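Local coordinates for protein polyphenol oxidase, chloroplastic (Malus domestica, PDB 6ELV) that belongs to the tyrosinase family and catalyses the oxidation of mono- and o-diphenols to o-diquinones, represented here by its separately expressed C-terminal domain, at residues F56-A61 / K95-M100. Numbering follows the deposited sequence.
Sequences FDRDVA and KHKKKM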
loop_
_atom_site.group_PDB
_atom_site.type_symbol
_atom_site.label_atom_id
_atom_site.label_comp_id
_atom_site.label_asym_id
_atom_site.label_seq_id
_atom_site.Cartn_x
_atom_site.Cartn_y
_atom_site.Cartn_z
ATOM N N PHE A 56 5.918 4.213 14.208
ATOM C CA PHE A 56 5.397 3.463 15.344
ATOM C C PHE A 56 6.470 3.431 16.425
ATOM O O PHE A 56 7.645 3.706 16.169
ATOM C CB PHE A 56 5.016 2.027 14.941
ATOM C CG PHE A 56 6.130 1.290 14.254
ATOM C CD1 PHE A 56 6.341 1.422 12.888
ATOM C CD2 PHE A 56 7.013 0.509 14.988
ATOM C CE1 PHE A 56 7.387 0.776 12.280
ATOM C CE2 PHE A 56 8.062 -0.147 14.373
ATOM C CZ PHE A 56 8.246 -0.006 13.019
ATOM N N ASP A 57 6.052 3.083 17.635
ATOM C CA ASP A 57 6.990 2.893 18.735
ATOM C C ASP A 57 7.697 1.554 18.557
ATOM O O ASP A 57 7.048 0.526 18.352
ATOM C CB ASP A 57 6.263 2.891 20.079
ATOM C CG ASP A 57 5.857 4.278 20.554
ATOM O OD1 ASP A 57 6.072 5.281 19.852
ATOM O OD2 ASP A 57 5.289 4.352 21.660
ATOM N N ARG A 58 9.024 1.552 18.705
ATOM C CA ARG A 58 9.798 0.338 18.469
ATOM C C ARG A 58 9.452 -0.789 19.433
ATOM O O ARG A 58 9.609 -1.959 19.071
ATOM C CB ARG A 58 11.288 0.650 18.522
ATOM C CG ARG A 58 11.760 1.447 17.327
ATOM C CD ARG A 58 13.202 1.919 17.515
ATOM N NE ARG A 58 13.651 2.743 16.395
ATOM C CZ ARG A 58 14.357 2.305 15.358
ATOM N NH1 ARG A 58 14.752 1.042 15.299
ATOM N NH2 ARG A 58 14.692 3.142 14.388
ATOM N N ASP A 59 8.970 -0.474 20.642
ATOM C CA ASP A 59 8.606 -1.509 21.608
ATOM C C ASP A 59 7.213 -2.089 21.383
ATOM O O ASP A 59 6.751 -2.883 22.209
ATOM C CB ASP A 59 8.792 -1.032 23.058
ATOM C CG ASP A 59 7.893 0.137 23.437
ATOM O OD1 ASP A 59 6.935 0.459 22.708
ATOM O OD2 ASP A 59 8.159 0.745 24.491
ATOM N N VAL A 60 6.555 -1.729 20.284
ATOM C CA VAL A 60 5.241 -2.253 19.926
ATOM C C VAL A 60 5.428 -3.124 18.688
ATOM O O VAL A 60 5.884 -2.636 17.650
ATOM C CB VAL A 60 4.252 -1.110 19.645
ATOM C CG1 VAL A 60 2.931 -1.655 19.094
ATOM C CG2 VAL A 60 4.019 -0.270 20.899
ATOM N N ALA A 61 5.065 -4.406 18.776
ATOM C CA ALA A 61 5.059 -5.243 17.579
ATOM C C ALA A 61 4.033 -4.696 16.598
ATOM O O ALA A 61 2.910 -4.354 16.988
ATOM C CB ALA A 61 4.683 -6.679 17.934
ATOM N N LYS A 95 19.053 2.563 21.118
ATOM C CA LYS A 95 19.881 3.369 22.013
ATOM C C LYS A 95 19.543 4.856 22.001
ATOM O O LYS A 95 19.889 5.552 22.965
ATOM C CB LYS A 95 21.366 3.177 21.645
ATOM C CG LYS A 95 21.655 3.636 20.197
ATOM C CD LYS A 95 22.951 3.117 19.631
ATOM C CE LYS A 95 23.257 3.848 18.354
ATOM N NZ LYS A 95 23.500 5.286 18.643
ATOM N N HIS A 96 18.931 5.380 20.932
ATOM C CA HIS A 96 18.602 6.801 20.934
ATOM C C HIS A 96 17.283 7.155 20.255
ATOM O O HIS A 96 17.010 8.347 20.055
ATOM C CB HIS A 96 19.753 7.687 20.427
ATOM C CG HIS A 96 20.019 7.613 18.952
ATOM N ND1 HIS A 96 21.054 6.871 18.416
ATOM C CD2 HIS A 96 19.446 8.260 17.911
ATOM C CE1 HIS A 96 21.087 7.043 17.108
ATOM N NE2 HIS A 96 20.122 7.881 16.775
ATOM N N LYS A 97 16.449 6.180 19.909
ATOM C CA LYS A 97 15.170 6.438 19.266
ATOM C C LYS A 97 14.078 5.634 19.947
ATOM O O LYS A 97 14.215 4.423 20.128
ATOM C CB LYS A 97 15.198 6.030 17.797
ATOM C CG LYS A 97 16.072 6.879 16.905
ATOM C CD LYS A 97 16.114 6.293 15.509
ATOM C CE LYS A 97 16.912 7.160 14.554
ATOM N NZ LYS A 97 17.055 6.489 13.241
ATOM N N LYS A 98 12.972 6.303 20.265
ATOM C CA LYS A 98 11.775 5.603 20.705
ATOM C C LYS A 98 11.015 5.008 19.526
ATOM O O LYS A 98 10.391 3.947 19.653
ATOM C CB LYS A 98 10.868 6.589 21.440
ATOM C CG LYS A 98 9.589 5.989 21.974
ATOM C CD LYS A 98 8.726 7.019 22.679
ATOM C CE LYS A 98 7.876 7.812 21.706
ATOM N NZ LYS A 98 6.861 8.648 22.416
ATOM N N LYS A 99 11.027 5.687 18.387
ATOM C CA LYS A 99 10.163 5.353 17.269
ATOM C C LYS A 99 11.009 4.916 16.079
ATOM O O LYS A 99 12.218 5.176 16.002
ATOM C CB LYS A 99 9.338 6.570 16.870
ATOM C CG LYS A 99 8.425 7.053 17.988
ATOM C CD LYS A 99 7.319 7.898 17.436
ATOM C CE LYS A 99 7.940 9.167 16.898
ATOM N NZ LYS A 99 6.978 10.128 16.308
ATOM N N MET A 100 10.350 4.253 15.140
ATOM C CA MET A 100 10.893 3.996 13.818
ATOM C C MET A 100 10.040 4.727 12.797
ATOM O O MET A 100 8.814 4.795 12.930
ATOM C CB MET A 100 10.892 2.494 13.514
ATOM C CG MET A 100 11.441 2.070 12.147
ATOM S SD MET A 100 12.482 0.625 12.301
ATOM C CE MET A 100 11.518 -0.242 13.554
HETATM O O HOH W 1 4.608 7.712 20.584
HETATM O O HOH W 2 9.602 2.321 21.767
#
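Arg58 grips the facing strand twice, a worked example of pairing continued past a last bridge: its backbone N meets Lys98 O almost straight (175° at the hydrogen), one step beyond the Asp57-Lys99 bridge, while its side chain turns back onto Lys99. There Arg58 NE donates to Lys99 O at 2.9 Å from above the carbonyl plane. The chain is extended from CG to NE, which carries the guanidinium across Met100, whose CB and SD lie over one face. Met100 CB also makes an off-centre CH-pi contact with the Phe56 ring, 4.1 Å from its centroid, and Met100 CE packs against Phe56 CZ. With an alanine here instead of Arg58, Lys99 O would probably lose this donor and Met100 the guanidinium lying against it. Further out, the backbones of Phe56 and Met100 form an antiparallel hydrogen-bonded pair, Met100 N to Phe56 O at 2.9 Å and Phe56 N to Met100 O at 3.2 Å. Water joins Asp57 OD1 to Lys98 NZ. Arg58 NH1 is hydrogen-bonded to His92 NE2, and Lys99 NZ forms a salt bridge with Glu55. The type I turn Asp57-Val60 leads from strand 48-57 to strand 62-70 of the other sheet; strand 99-107 is an edge strand of the four-stranded antiparallel sheet, next to 48-57.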